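Local coordinates for protein ATP phosphoribosyltransferase (Methanobacterium thermoautotrophicum, PDB 2VD3) that probably catalyses the first step of histidine biosynthesis, joining ATP and 5-phosphoribose 1-diphosphate into phosphoribosyl-ATP with release of diphosphate, and is caught here with inhibitory histidine bound, at residues 270-273 / 278-281; 221-224 / 230-233. One frame throughout, in Å; residues are numbered along the deposited sequence. Where two conformers were deposited one is given.

Interaction 1: residues 270-273 / 278-281; sequences RLKA and DILV. With HIS (histidine), chain C.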
loop_
_atom_site.group_PDB
_atom_site.type_symbol
_atom_site.label_atom_id
_atom_site.label_comp_id
_atom_site.label_asym_id
_atom_site.label_seq_id
_atom_site.Cartn_x
_atom_site.Cartn_y
_atom_site.Cartn_z
ATOM N N ARG A 270 -46.491 -14.843 6.434
ATOM C CA ARG A 270 -47.583 -15.697 5.971
ATOM C C ARG A 270 -47.442 -17.157 6.430
ATOM O O ARG A 270 -48.436 -17.814 6.750
ATOM C CB ARG A 270 -47.715 -15.603 4.445
ATOM C CG ARG A 270 -48.793 -14.623 3.987
ATOM C CD ARG A 270 -48.547 -14.096 2.572
ATOM N NE ARG A 270 -48.148 -12.682 2.554
ATOM C CZ ARG A 270 -48.909 -11.682 2.103
ATOM N NH1 ARG A 270 -50.121 -11.919 1.610
ATOM N NH2 ARG A 270 -48.457 -10.435 2.138
ATOM N N LEU A 271 -46.209 -17.656 6.477
ATOM C CA LEU A 271 -45.942 -19.011 6.974
ATOM C C LEU A 271 -46.148 -19.139 8.486
ATOM O O LEU A 271 -46.804 -20.080 8.939
ATOM C CB LEU A 271 -44.537 -19.490 6.583
ATOM C CG LEU A 271 -44.199 -19.693 5.101
ATOM C CD1 LEU A 271 -42.695 -19.931 4.915
ATOM C CD2 LEU A 271 -45.032 -20.811 4.465
ATOM N N LYS A 272 -45.594 -18.194 9.250
ATOM C CA LYS A 272 -45.715 -18.183 10.715
ATOM C C LYS A 272 -47.170 -18.121 11.192
ATOM O O LYS A 272 -47.550 -18.816 12.136
ATOM C CB LYS A 272 -44.922 -17.018 11.320
ATOM C CG LYS A 272 -43.399 -17.143 11.208
ATOM C CD LYS A 272 -42.823 -18.257 12.072
ATOM C CE LYS A 272 -42.887 -17.926 13.556
ATOM N NZ LYS A 272 -42.603 -19.139 14.374
ATOM N N ALA A 273 -47.968 -17.292 10.521
ATOM C CA ALA A 273 -49.391 -17.128 10.819
ATOM C C ALA A 273 -50.210 -18.401 10.547
ATOM O O ALA A 273 -51.339 -18.532 11.019
ATOM C CB ALA A 273 -49.955 -15.948 10.036
ATOM N N ASP A 278 -39.512 -23.290 12.536
ATOM C CA ASP A 278 -38.153 -23.717 12.167
ATOM C C ASP A 278 -37.832 -23.436 10.704
ATOM O O ASP A 278 -37.341 -24.306 9.975
ATOM C CB ASP A 278 -37.951 -25.203 12.490
ATOM C CG ASP A 278 -38.593 -25.604 13.801
ATOM O OD1 ASP A 278 -38.372 -24.901 14.805
ATOM O OD2 ASP A 278 -39.320 -26.617 13.821
ATOM N N ILE A 279 -38.116 -22.210 10.282
ATOM C CA ILE A 279 -37.929 -21.831 8.890
ATOM C C ILE A 279 -36.448 -21.640 8.564
ATOM O O ILE A 279 -35.762 -20.809 9.166
ATOM C CB ILE A 279 -38.741 -20.580 8.509
ATOM C CG1 ILE A 279 -40.206 -20.748 8.935
ATOM C CG2 ILE A 279 -38.637 -20.330 7.005
ATOM C CD1 ILE A 279 -41.005 -19.453 8.915
ATOM N N LEU A 280 -35.976 -22.435 7.611
ATOM C CA LEU A 280 -34.588 -22.418 7.204
ATOM C C LEU A 280 -34.501 -21.869 5.808
ATOM O O LEU A 280 -35.348 -22.167 4.944
ATOM C CB LEU A 280 -33.986 -23.828 7.217
ATOM C CG LEU A 280 -34.370 -24.828 8.310
ATOM C CD1 LEU A 280 -33.631 -26.119 8.070
ATOM C CD2 LEU A 280 -34.107 -24.284 9.722
ATOM N N VAL A 281 -33.474 -21.056 5.593
ATOM C CA VAL A 281 -33.146 -20.577 4.270
ATOM C C VAL A 281 -31.772 -21.130 3.960
ATOM O O VAL A 281 -30.801 -20.780 4.620
ATOM C CB VAL A 281 -33.179 -19.036 4.187
ATOM C CG1 VAL A 281 -32.987 -18.581 2.748
ATOM C CG2 VAL A 281 -34.513 -18.490 4.733
HETATM N N HIS C . -37.082 -31.529 10.561
HETATM C CA HIS C . -35.675 -31.088 10.844
HETATM C C HIS C . -35.589 -30.308 12.149
HETATM O O HIS C . -34.499 -30.056 12.657
HETATM C CB HIS C . -35.131 -30.234 9.694
HETATM C CG HIS C . -35.993 -29.057 9.353
HETATM N ND1 HIS C . -36.654 -28.943 8.147
HETATM C CD2 HIS C . -36.301 -27.944 10.058
HETATM C CE1 HIS C . -37.334 -27.809 8.127
HETATM N NE2 HIS C . -37.140 -27.187 9.277
HETATM O OXT HIS C . -36.609 -29.903 12.725
#

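Interaction 2: residues 221-224 / 230-233; sequences LNID and RVRA. With HIS (histidine), chain C.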
loop_
_atom_site.group_PDB
_atom_site.type_symbol
_atom_site.label_atom_id
_atom_site.label_comp_id
_atom_site.label_asym_id
_atom_site.label_seq_id
_atom_site.Cartn_x
_atom_site.Cartn_y
_atom_site.Cartn_z
ATOM N N LEU A 221 -39.258 -25.799 6.169
ATOM C CA LEU A 221 -40.054 -25.558 7.378
ATOM C C LEU A 221 -40.712 -26.827 7.907
ATOM O O LEU A 221 -40.971 -27.766 7.151
ATOM C CB LEU A 221 -41.123 -24.483 7.129
ATOM C CG LEU A 221 -42.160 -24.660 6.010
ATOM C CD1 LEU A 221 -43.279 -25.649 6.365
ATOM C CD2 LEU A 221 -42.763 -23.316 5.689
ATOM N N ASN A 222 -40.978 -26.834 9.209
ATOM C CA ASN A 222 -41.773 -27.875 9.840
ATOM C C ASN A 222 -43.210 -27.388 10.036
ATOM O O ASN A 222 -43.439 -26.329 10.621
ATOM C CB ASN A 222 -41.156 -28.279 11.181
ATOM C CG ASN A 222 -39.823 -28.989 11.024
ATOM O OD1 ASN A 222 -39.613 -29.752 10.079
ATOM N ND2 ASN A 222 -38.918 -28.752 11.970
ATOM N N ILE A 223 -44.172 -28.158 9.530
ATOM C CA ILE A 223 -45.586 -27.815 9.670
ATOM C C ILE A 223 -46.390 -29.003 10.180
ATOM O O ILE A 223 -46.126 -30.147 9.808
ATOM C CB ILE A 223 -46.194 -27.257 8.338
ATOM C CG1 ILE A 223 -47.580 -26.652 8.561
ATOM C CG2 ILE A 223 -46.277 -28.321 7.266
ATOM C CD1 ILE A 223 -47.585 -25.337 9.289
ATOM N N ASP A 224 -47.358 -28.724 11.050
ATOM C CA ASP A 224 -48.329 -29.729 11.456
ATOM C C ASP A 224 -49.240 -30.003 10.262
ATOM O O ASP A 224 -49.673 -29.070 9.573
ATOM C CB ASP A 224 -49.120 -29.268 12.687
ATOM C CG ASP A 224 -48.221 -28.984 13.889
ATOM O OD1 ASP A 224 -48.134 -29.850 14.788
ATOM O OD2 ASP A 224 -47.585 -27.904 13.927
ATOM N N ARG A 230 -52.546 -24.898 3.454
ATOM C CA ARG A 230 -52.261 -23.468 3.295
ATOM C C ARG A 230 -50.798 -23.196 2.922
ATOM O O ARG A 230 -50.493 -22.182 2.290
ATOM C CB ARG A 230 -52.679 -22.679 4.540
ATOM C CG ARG A 230 -54.193 -22.497 4.662
ATOM C CD ARG A 230 -54.588 -21.674 5.883
ATOM N NE ARG A 230 -54.180 -22.305 7.139
ATOM C CZ ARG A 230 -54.580 -21.913 8.348
ATOM N NH1 ARG A 230 -54.142 -22.553 9.422
ATOM N NH2 ARG A 230 -55.415 -20.889 8.487
ATOM N N VAL A 231 -49.911 -24.117 3.301
ATOM C CA VAL A 231 -48.493 -24.040 2.945
ATOM C C VAL A 231 -48.250 -24.323 1.451
ATOM O O VAL A 231 -47.314 -23.771 0.865
ATOM C CB VAL A 231 -47.630 -24.973 3.837
ATOM C CG1 VAL A 231 -46.154 -24.897 3.452
ATOM C CG2 VAL A 231 -47.806 -24.619 5.312
ATOM N N ARG A 232 -49.090 -25.174 0.850
ATOM C CA ARG A 232 -49.069 -25.437 -0.601
ATOM C C ARG A 232 -49.257 -24.148 -1.379
ATOM O O ARG A 232 -48.448 -23.817 -2.243
ATOM C CB ARG A 232 -50.197 -26.388 -1.021
ATOM C CG ARG A 232 -50.099 -27.807 -0.531
ATOM C CD ARG A 232 -51.336 -28.602 -0.938
ATOM N N ALA A 233 -50.335 -23.433 -1.060
ATOM C CA ALA A 233 -50.685 -22.182 -1.734
ATOM C C ALA A 233 -49.660 -21.067 -1.511
ATOM O O ALA A 233 -49.559 -20.151 -2.324
ATOM C CB ALA A 233 -52.085 -21.720 -1.314
HETATM N N HIS C . -37.082 -31.529 10.561
HETATM C CA HIS C . -35.675 -31.088 10.844
HETATM C C HIS C . -35.589 -30.308 12.149
HETATM O O HIS C . -34.499 -30.056 12.657
HETATM C CB HIS C . -35.131 -30.234 9.694
HETATM C CG HIS C . -35.993 -29.057 9.353
HETATM N ND1 HIS C . -36.654 -28.943 8.147
HETATM C CD2 HIS C . -36.301 -27.944 10.058
HETATM C CE1 HIS C . -37.334 -27.809 8.127
HETATM N NE2 HIS C . -37.140 -27.187 9.277
HETATM O OXT HIS C . -36.609 -29.903 12.725
#

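Interaction 1: residues 270-273 / 278-281
L271, near the end of helix 264-272, lies across from I279 of strand 279-283, with their CA atoms 8.7 Å apart. The chain turns a corner at D278, whose backbone is in the left-handed helical region. I279 and L271 point their CB atoms at each other's segments. The I279 side chain is extended (chi2 166°), and its CD1 makes both close contacts with 270-273. It lies 4.2 Å from CB of L271 and 3.8 Å from CD of K272. The K272 chain is bent at both chi2 and chi3, which folds its methylenes over the I279 tip at an oblique angle. Its NZ is hydrogen-bonded to the carbonyl O of P289 of a second subunit. Helix 264-272 is the second helix of the ferredoxin-like C-terminal domain and packs on the sheet beside the strand that is outermost within this chain. I279, L280 and V281 pair antiparallel with a strand of the second subunit, which continues the sheet. The other side of the strand faces the bound histidine. The ligand NE2 donates a hydrogen bond to D278 O (3.0 Å, N-H...O angle 151°). L280 CD1 packs 3.8 Å from the ligand CD2.

Interaction 2: residues 221-224 / 230-233
V231 of helix 228-234 fits against I223 and L221 of strand 216-224. The CA atoms of I223 and V231 are 8.2 Å apart. The tight part is entirely apolar, and all three side chains are buried. The two methyls of V231 divide the work. CG2 lies 3.8 Å from I223 CG1 and 4.0 Å from I223 CD1. These side chains lie alongside each other and run in opposite directions. I223 has CG1 anti to its own backbone N (chi1 -169°), and the bend at chi2 brings CD1 back to the same methyl. V231 CG1 meets L221 CD1 tip to tip at 4.2 Å, a looser touch. V274 lies on V231 as well, and M235 and A276 lie on L221.

The helix side away from the strand is different. R230 and A233 are exposed and do not reach the strand. R230 NH1 bonds instead to OD1 of N227. The packing of R232 on L247 of a third subunit is uncertain.

N222, between L221 and I223, faces the bound histidine instead of the helix. Its amide grips the amino acid end of the ligand from two atoms. OD1 accepts from the ligand N at 3.1 Å. ND2 donates to the carboxylate OXT at 2.7 Å, with an N-H...O angle of 151°, and also bonds to OD2 of D278. T239, M238, G240, T242 and V258 of the second subunit help to complete the pocket. Helices on one face of an antiparallel sheet and bound histidine on the other fit the ferredoxin-like regulatory C-terminal domain of the long-form ATP phosphoribosyltransferases.

In the fold
Following the chain from the N terminus, both contacts come late, in the C-terminal domain, which opens with strand 216-224. A short turn leads into helix 228-234, and interaction 2 folds that helix back on the strand. The chain then makes strands 242-246 and 252-260 and enters helix 264-272. Interaction 1 closes the next short loop, between this helix and strand 279-283. The two contacts are in series and neither nests in nor crosses the other. Strands 216-224 and 279-283 are neighbours, so both helices sit on one sheet. The contacts meet, among other places, where L271 CD1 packs on L221 CD2 at 3.5 Å. They also share the bound histidine, which lies at an interface between subunits.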